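Local coordinates for RIM-binding protein, isoform F (Drosophila melanogaster, PDB 6Q9M), which probably serves as a scaffold of the presynaptic active zone, coupling synaptic vesicle recruitment to release sites, at residues 42-47 with 60-65; 74-79 with 87-92; 161-166 with 199-204. One frame throughout, in Å; residues are numbered along the deposited sequence.

Contacts 1 and 2 belong to the first fibronectin type III domain and both reach the same sheet, in which strands 39-46 and 73-81 are neighbours. Their centres lie about 10 Å apart, and they touch: the backbone N of Arg-78 is 2.9 Å from His-43 O, a probable hydrogen bond. Contact 1 looks inward from that sheet across the sandwich, whereas contact 2 works at its far margin, where a loop leads into strand 93-96. Contact 3 joins two strands of the next domain in the array. It stands about 34 Å from contact 1 and about 25 Å from contact 2, centre to centre, with about 10 Å between the nearest atoms of contacts 2 and 3.

Contact 1: residues 42-47 with 60-65; sequences YHVYVD and TRALIE
Val-44, Val-46 and Ile-64 meet in the hydrophobic core of a fibronectin type III beta sandwich, where strand 42-46 of one sheet faces strand 61-65 of the other. The strand axes come no nearer than 9.5 Å and their directions differ by 36°, so the contact is made by side chains, without a hydrogen bond.

The aliphatic contacts centre on Ile-64, whose two branches reach both valines. Its CG1 lies beside the backbone N (chi1 -41°) and CG2 anti to it, spreading the branches apart. The Ile-64 and Val-44 side chains cross at a slant, with Ile-64 CD1 3.7 Å from Val-44 CG1, while Ile-64 CG2 meets Val-46 CG2 tip to tip. Branched residues suit this place because each offers two methyls to a gap too wide for backbone contact. Ala-62 presents a small CB, 4.5 Å from Val-44 CG2, and its shortness probably helps it fit against Trp-28, which packs on it.

The aromatic contact lies at the other end. Tyr-42, its ring met edge-to-face by Trp-28, is approached obliquely by the methyl of Thr-60. Threonine suits both demands: OG1 is hydrogen-bonded to Trp-28 O, while CG2 rests 4.1 Å from Tyr-42 CE1.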
# COMPACT_ATOMS: atom_id res chain seq x y z
N TYR A 42 -2.91 -3.15 23.51
CA TYR A 42 -2.26 -2.30 22.53
C TYR A 42 -0.79 -2.71 22.37
O TYR A 42 -0.14 -3.13 23.32
CB TYR A 42 -2.32 -0.83 22.94
CG TYR A 42 -3.70 -0.27 23.12
CD1 TYR A 42 -4.34 -0.31 24.35
CD2 TYR A 42 -4.36 0.33 22.06
CE1 TYR A 42 -5.62 0.21 24.52
CE2 TYR A 42 -5.62 0.87 22.22
CZ TYR A 42 -6.25 0.80 23.44
OH TYR A 42 -7.52 1.33 23.56
N HIS A 43 -0.30 -2.55 21.14
CA HIS A 43 1.08 -2.82 20.78
C HIS A 43 1.69 -1.52 20.26
O HIS A 43 1.18 -0.94 19.30
CB HIS A 43 1.18 -3.89 19.69
CG HIS A 43 1.07 -5.29 20.20
ND1 HIS A 43 0.92 -5.59 21.54
CD2 HIS A 43 1.08 -6.47 19.55
CE1 HIS A 43 0.86 -6.90 21.69
NE2 HIS A 43 0.95 -7.46 20.50
N VAL A 44 2.75 -1.05 20.91
CA VAL A 44 3.43 0.18 20.51
C VAL A 44 4.68 -0.20 19.74
O VAL A 44 5.51 -0.97 20.23
CB VAL A 44 3.76 1.05 21.73
CG1 VAL A 44 4.31 2.38 21.26
CG2 VAL A 44 2.52 1.24 22.57
N TYR A 45 4.80 0.34 18.53
CA TYR A 45 5.94 0.08 17.66
C TYR A 45 6.74 1.36 17.42
O TYR A 45 6.18 2.46 17.37
CB TYR A 45 5.50 -0.47 16.31
CG TYR A 45 4.86 -1.83 16.40
CD1 TYR A 45 3.54 -1.97 16.80
CD2 TYR A 45 5.57 -2.98 16.08
CE1 TYR A 45 2.95 -3.20 16.89
CE2 TYR A 45 4.98 -4.22 16.16
CZ TYR A 45 3.66 -4.32 16.56
OH TYR A 45 3.05 -5.54 16.65
N VAL A 46 8.05 1.19 17.24
CA VAL A 46 8.93 2.27 16.81
C VAL A 46 9.75 1.73 15.65
O VAL A 46 10.45 0.72 15.79
CB VAL A 46 9.83 2.77 17.96
CG1 VAL A 46 10.81 3.81 17.46
CG2 VAL A 46 8.99 3.35 19.09
N ASP A 47 9.66 2.39 14.50
CA ASP A 47 10.25 1.92 13.25
C ASP A 47 10.02 0.43 13.05
O ASP A 47 10.93 -0.32 12.71
CB ASP A 47 11.73 2.27 13.16
CG ASP A 47 12.03 3.69 13.61
OD1 ASP A 47 11.16 4.57 13.43
OD2 ASP A 47 13.14 3.93 14.15
N THR A 60 -4.12 4.86 28.56
CA THR A 60 -3.64 4.82 27.18
C THR A 60 -2.48 5.81 26.99
O THR A 60 -2.54 6.76 26.20
CB THR A 60 -4.77 5.10 26.21
OG1 THR A 60 -5.42 6.32 26.56
CG2 THR A 60 -5.79 3.97 26.22
N ARG A 61 -1.43 5.57 27.76
CA ARG A 61 -0.19 6.32 27.66
C ARG A 61 0.97 5.34 27.67
O ARG A 61 0.83 4.19 28.11
CB ARG A 61 -0.05 7.32 28.81
CG ARG A 61 -1.04 8.48 28.78
CD ARG A 61 -0.39 9.74 29.36
NE ARG A 61 -1.37 10.72 29.84
CZ ARG A 61 -2.13 11.47 29.04
NH1 ARG A 61 -2.99 12.34 29.58
NH2 ARG A 61 -2.05 11.35 27.72
N ALA A 62 2.13 5.79 27.22
CA ALA A 62 3.30 4.92 27.24
C ALA A 62 4.57 5.75 27.21
O ALA A 62 4.64 6.79 26.54
CB ALA A 62 3.28 3.93 26.07
N LEU A 63 5.58 5.26 27.92
CA LEU A 63 6.93 5.81 27.91
C LEU A 63 7.81 4.82 27.16
O LEU A 63 7.98 3.67 27.60
CB LEU A 63 7.44 6.03 29.34
CG LEU A 63 8.84 6.62 29.50
CD1 LEU A 63 8.86 8.10 29.09
CD2 LEU A 63 9.36 6.44 30.93
N ILE A 64 8.32 5.22 26.01
CA ILE A 64 9.13 4.35 25.17
C ILE A 64 10.60 4.69 25.35
O ILE A 64 11.03 5.81 25.02
CB ILE A 64 8.72 4.44 23.70
CG1 ILE A 64 7.20 4.50 23.57
CG2 ILE A 64 9.29 3.26 22.94
CD1 ILE A 64 6.73 4.95 22.19
N GLU A 65 11.37 3.73 25.84
CA GLU A 65 12.80 3.88 25.99
C GLU A 65 13.52 3.50 24.70
O GLU A 65 12.93 2.98 23.75
CB GLU A 65 13.29 3.02 27.15
CG GLU A 65 12.67 3.41 28.47
CD GLU A 65 13.27 4.68 29.03
OE1 GLU A 65 12.73 5.20 30.03
OE2 GLU A 65 14.29 5.16 28.47

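Contact 2: residues 74-79 with 87-92; sequences RISVRS and SRDAAC
Arg-78 and Asp-89 form the salt bridge that ties strand 74-79 to the loop preceding the last strand of this fibronectin type III sandwich. NE of Arg-78 lies 2.7 Å from OD2 of Asp-89, and a weak second bond joins Arg-78 NH2 to Asp-89 OD1. The guanidinium and carboxylate planes stand 75° apart, so the grip is skewed rather than a flat two-pronged pairing. Ser-76 OG donates to the same OD2 from the opposite face of the carboxylate, at 2.8 Å; with donors on both faces, the carboxylate's rotation is probably restricted. Standing at the start of the 3-10 turn 89-91, the short aspartate can reach both residues from the loop. Arg-78 also makes a cation-pi contact with Tyr-45.

Ser-87 grips the strand at its other end. Its OG sits between its own backbone N and carbonyl carbon (chi1 57°), where it accepts from Ser-79 N at 2.9 Å, while Ser-87 N returns a bond to Ser-79 O. A water accepts from that hydroxyl and donates to the carbonyls of Val-77 and Arg-88, satisfying polar backbone groups between strand and loop.

Just before strand 93-96 begins, Cys-92 O accepts from Val-77 N at 3.0 Å. The aliphatic part of Arg-78 passes alongside the carbonyl oxygen of Ser-87, CD being 3.2 Å from that O. Cys-92, compact and apolar enough for a buried site, turns its thiol to Val-77, with SG 4.1 Å from CB of the valine.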
# COMPACT_ATOMS: atom_id res chain seq x y z
N ARG A 74 9.25 6.68 13.23
CA ARG A 74 7.83 6.45 13.02
C ARG A 74 7.31 5.65 14.20
O ARG A 74 7.80 4.54 14.47
CB ARG A 74 7.55 5.71 11.72
CG ARG A 74 6.05 5.42 11.56
CD ARG A 74 5.72 4.63 10.31
NE ARG A 74 6.00 5.39 9.10
CZ ARG A 74 5.20 6.34 8.61
NH1 ARG A 74 4.08 6.68 9.23
NH2 ARG A 74 5.53 6.97 7.49
N ILE A 75 6.34 6.21 14.91
CA ILE A 75 5.69 5.53 16.02
C ILE A 75 4.27 5.17 15.63
O ILE A 75 3.58 5.97 14.98
CB ILE A 75 5.74 6.40 17.28
CG1 ILE A 75 7.23 6.70 17.54
CG2 ILE A 75 5.02 5.68 18.46
CD1 ILE A 75 7.53 7.40 18.82
N SER A 76 3.84 3.99 16.03
CA SER A 76 2.53 3.51 15.64
C SER A 76 1.98 2.66 16.76
O SER A 76 2.74 2.09 17.55
CB SER A 76 2.63 2.74 14.32
OG SER A 76 3.19 1.46 14.57
N VAL A 77 0.65 2.58 16.85
CA VAL A 77 -0.02 1.77 17.87
C VAL A 77 -1.05 0.87 17.21
O VAL A 77 -1.83 1.30 16.34
CB VAL A 77 -0.70 2.66 18.95
CG1 VAL A 77 -1.31 1.78 20.04
CG2 VAL A 77 0.31 3.65 19.56
N ARG A 78 -1.07 -0.39 17.63
CA ARG A 78 -1.95 -1.40 17.07
C ARG A 78 -2.88 -1.93 18.14
O ARG A 78 -2.45 -2.23 19.26
CB ARG A 78 -1.15 -2.56 16.48
CG ARG A 78 -0.30 -2.18 15.30
CD ARG A 78 0.17 -3.42 14.56
NE ARG A 78 1.50 -3.19 14.03
CZ ARG A 78 2.22 -4.09 13.36
NH1 ARG A 78 1.72 -5.30 13.13
NH2 ARG A 78 3.43 -3.76 12.92
N SER A 79 -4.16 -2.05 17.77
CA SER A 79 -5.13 -2.75 18.59
C SER A 79 -4.89 -4.24 18.47
O SER A 79 -4.68 -4.75 17.37
CB SER A 79 -6.55 -2.42 18.13
OG SER A 79 -6.93 -1.10 18.45
N SER A 87 -4.84 -4.32 14.24
CA SER A 87 -5.02 -3.27 13.24
C SER A 87 -3.67 -2.94 12.59
O SER A 87 -2.61 -3.35 13.06
CB SER A 87 -5.62 -2.01 13.88
OG SER A 87 -4.80 -1.56 14.95
N ARG A 88 -3.73 -2.19 11.49
CA ARG A 88 -2.53 -1.86 10.73
C ARG A 88 -1.88 -0.59 11.25
O ARG A 88 -2.54 0.29 11.81
CB ARG A 88 -2.85 -1.70 9.25
CG ARG A 88 -3.59 -2.89 8.68
CD ARG A 88 -3.54 -2.90 7.17
NE ARG A 88 -4.32 -3.99 6.62
CZ ARG A 88 -3.81 -5.15 6.21
NH1 ARG A 88 -2.50 -5.35 6.29
NH2 ARG A 88 -4.60 -6.09 5.71
N ASP A 89 -0.56 -0.49 11.06
CA ASP A 89 0.17 0.69 11.50
C ASP A 89 -0.40 1.96 10.87
O ASP A 89 -0.51 3.00 11.54
CB ASP A 89 1.66 0.56 11.16
CG ASP A 89 2.42 -0.36 12.11
OD1 ASP A 89 3.51 -0.85 11.73
OD2 ASP A 89 1.94 -0.62 13.23
N ALA A 90 -0.77 1.90 9.58
CA ALA A 90 -1.19 3.08 8.83
C ALA A 90 -2.43 3.74 9.39
O ALA A 90 -2.75 4.87 8.99
CB ALA A 90 -1.47 2.72 7.37
N ALA A 91 -3.16 3.06 10.28
CA ALA A 91 -4.34 3.67 10.88
C ALA A 91 -4.01 4.48 12.11
O ALA A 91 -4.79 5.37 12.47
CB ALA A 91 -5.37 2.61 11.23
N CYS A 92 -2.90 4.20 12.79
CA CYS A 92 -2.52 4.95 13.98
C CYS A 92 -1.00 5.09 13.96
O CYS A 92 -0.28 4.23 14.47
CB CYS A 92 -3.00 4.28 15.26
SG CYS A 92 -2.89 5.34 16.71
O HOH W 1 -3.33 0.77 14.25

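Contact 3: residues 161-166 with 199-204; sequences YRVTVR and ADFRTL
Tyr-161 and Phe-201 form a hydrogen-bonded pair between antiparallel strands 161-166 and 199-202, neighbours in the four-stranded sheet of the second fibronectin type III domain. Each residue's N donates to the other's O, and Val-163 and Ala-199 repeat the exchange two residues along, giving four backbone bonds. The two faces of this strand pair differ sharply.

The tight face carries Tyr-161, Val-163, Ala-199 and Phe-201. With chi1 at 74°, the Phe-201 ring is placed between its own backbone N and carbonyl carbon, which swings it toward the partner strand. There CB of Tyr-161 lies over the ring, 4.2 Å from its centroid, in a CH-pi contact, while CG1 of Val-163 meets the ring edge at CE1, 3.9 Å away. A phenylalanine fits because a flat apolar ring can offer a face to one neighbour and an edge to another; Ile-113, Ala-110 and Ala-118 pack on it too. With an alanine here the ring would be gone, and Tyr-161 CB and Val-163 CG1 would probably be left facing a gap. The tyrosine's own ring has its edge against Thr-203 CG2, and its OH bonds to Ala-156 N; Thr-203 OG1 is hydrogen-bonded to Ala-156 O.

The opposite, solvent-facing side holds Arg-162 and Asp-200, a non-hydrogen-bonded pair lying side by side. It is looser in packing, yet it is held by a side-on two-bond salt bridge. The guanidinium is nearly coplanar with the carboxylate (15°), and each oxygen uses its syn lone pair. Arginine's length, bent at chi3, lets it lie alongside the short aspartate; Tyr-198 adds a cation-pi contact. Arg-162 NE reaches Asp-200 OD1 at 2.7 Å, and Arg-162 NH2 reaches Asp-200 OD2 at 2.9 Å with an almost straight N-H...O angle of 176°.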
# COMPACT_ATOMS: atom_id res chain seq x y z
N TYR A 161 -3.65 6.52 -15.13
CA TYR A 161 -4.04 7.43 -14.08
C TYR A 161 -2.87 7.65 -13.14
O TYR A 161 -2.11 6.72 -12.84
CB TYR A 161 -5.25 6.90 -13.31
CG TYR A 161 -6.52 6.93 -14.12
CD1 TYR A 161 -7.16 8.14 -14.38
CD2 TYR A 161 -7.06 5.76 -14.64
CE1 TYR A 161 -8.33 8.17 -15.11
CE2 TYR A 161 -8.23 5.79 -15.40
CZ TYR A 161 -8.86 7.00 -15.63
OH TYR A 161 -10.02 7.04 -16.36
N ARG A 162 -2.71 8.89 -12.70
CA ARG A 162 -1.79 9.26 -11.63
C ARG A 162 -2.61 9.74 -10.45
O ARG A 162 -3.34 10.74 -10.56
CB ARG A 162 -0.82 10.34 -12.10
CG ARG A 162 0.05 10.89 -10.98
CD ARG A 162 1.24 11.63 -11.57
NE ARG A 162 2.24 10.71 -12.11
CZ ARG A 162 3.37 11.11 -12.68
NH1 ARG A 162 3.61 12.41 -12.77
NH2 ARG A 162 4.25 10.22 -13.16
N VAL A 163 -2.48 9.07 -9.31
CA VAL A 163 -3.23 9.45 -8.13
C VAL A 163 -2.25 9.86 -7.04
O VAL A 163 -1.22 9.19 -6.86
CB VAL A 163 -4.19 8.32 -7.68
CG1 VAL A 163 -3.49 7.02 -7.67
CG2 VAL A 163 -4.80 8.64 -6.30
N THR A 164 -2.55 10.97 -6.38
CA THR A 164 -1.75 11.52 -5.29
C THR A 164 -2.61 11.59 -4.03
O THR A 164 -3.84 11.62 -4.09
CB THR A 164 -1.23 12.91 -5.61
OG1 THR A 164 -2.33 13.82 -5.61
CG2 THR A 164 -0.59 12.94 -6.99
N VAL A 165 -1.94 11.65 -2.88
CA VAL A 165 -2.60 11.77 -1.58
C VAL A 165 -1.88 12.84 -0.77
O VAL A 165 -0.65 12.85 -0.70
CB VAL A 165 -2.62 10.44 -0.82
CG1 VAL A 165 -3.32 10.62 0.54
CG2 VAL A 165 -3.32 9.37 -1.64
N ARG A 166 -2.64 13.76 -0.18
CA ARG A 166 -2.03 14.81 0.62
C ARG A 166 -2.87 14.99 1.89
O ARG A 166 -4.07 14.67 1.93
CB ARG A 166 -1.83 16.04 -0.33
CG ARG A 166 -3.06 16.33 -1.23
CD ARG A 166 -2.90 17.72 -1.69
NE ARG A 166 -4.05 18.48 -2.18
CZ ARG A 166 -5.20 18.85 -1.60
NH1 ARG A 166 -5.32 19.03 -0.26
NH2 ARG A 166 -6.06 19.46 -2.44
N ALA A 199 1.08 7.50 -7.31
CA ALA A 199 1.16 6.18 -7.93
C ALA A 199 0.61 6.25 -9.35
O ALA A 199 -0.40 6.92 -9.60
CB ALA A 199 0.39 5.13 -7.13
N ASP A 200 1.28 5.58 -10.27
CA ASP A 200 0.82 5.45 -11.65
C ASP A 200 0.29 4.04 -11.86
O ASP A 200 0.92 3.07 -11.45
CB ASP A 200 1.96 5.73 -12.64
CG ASP A 200 2.39 7.20 -12.65
OD1 ASP A 200 1.53 8.09 -12.41
OD2 ASP A 200 3.59 7.45 -12.90
N PHE A 201 -0.87 3.94 -12.52
CA PHE A 201 -1.44 2.65 -12.86
C PHE A 201 -2.33 2.82 -14.08
O PHE A 201 -2.62 3.94 -14.50
CB PHE A 201 -2.23 2.05 -11.68
CG PHE A 201 -3.56 2.72 -11.42
CD1 PHE A 201 -3.64 3.84 -10.58
CD2 PHE A 201 -4.73 2.23 -11.99
CE1 PHE A 201 -4.86 4.46 -10.34
CE2 PHE A 201 -5.97 2.85 -11.75
CZ PHE A 201 -6.03 3.97 -10.93
N ARG A 202 -2.76 1.69 -14.66
CA ARG A 202 -3.64 1.68 -15.82
C ARG A 202 -4.87 0.84 -15.52
O ARG A 202 -4.77 -0.22 -14.90
CB ARG A 202 -2.95 1.12 -17.06
CG ARG A 202 -3.87 1.13 -18.28
CD ARG A 202 -3.31 0.44 -19.52
NE ARG A 202 -1.86 0.56 -19.67
CZ ARG A 202 -1.28 1.35 -20.56
NH1 ARG A 202 -2.03 2.10 -21.36
NH2 ARG A 202 0.04 1.41 -20.64
N THR A 203 -6.05 1.29 -15.97
CA THR A 203 -7.22 0.46 -15.76
C THR A 203 -7.19 -0.74 -16.70
O THR A 203 -6.46 -0.78 -17.69
CB THR A 203 -8.51 1.26 -15.91
OG1 THR A 203 -8.47 2.08 -17.10
CG2 THR A 203 -8.71 2.14 -14.69
N LEU A 204 -7.97 -1.77 -16.36
CA LEU A 204 -8.07 -2.96 -17.19
C LEU A 204 -8.87 -2.66 -18.46
O LEU A 204 -9.56 -1.64 -18.57
CB LEU A 204 -8.71 -4.11 -16.42
CG LEU A 204 -8.06 -4.56 -15.10
CD1 LEU A 204 -8.89 -5.67 -14.52
CD2 LEU A 204 -6.61 -5.01 -15.28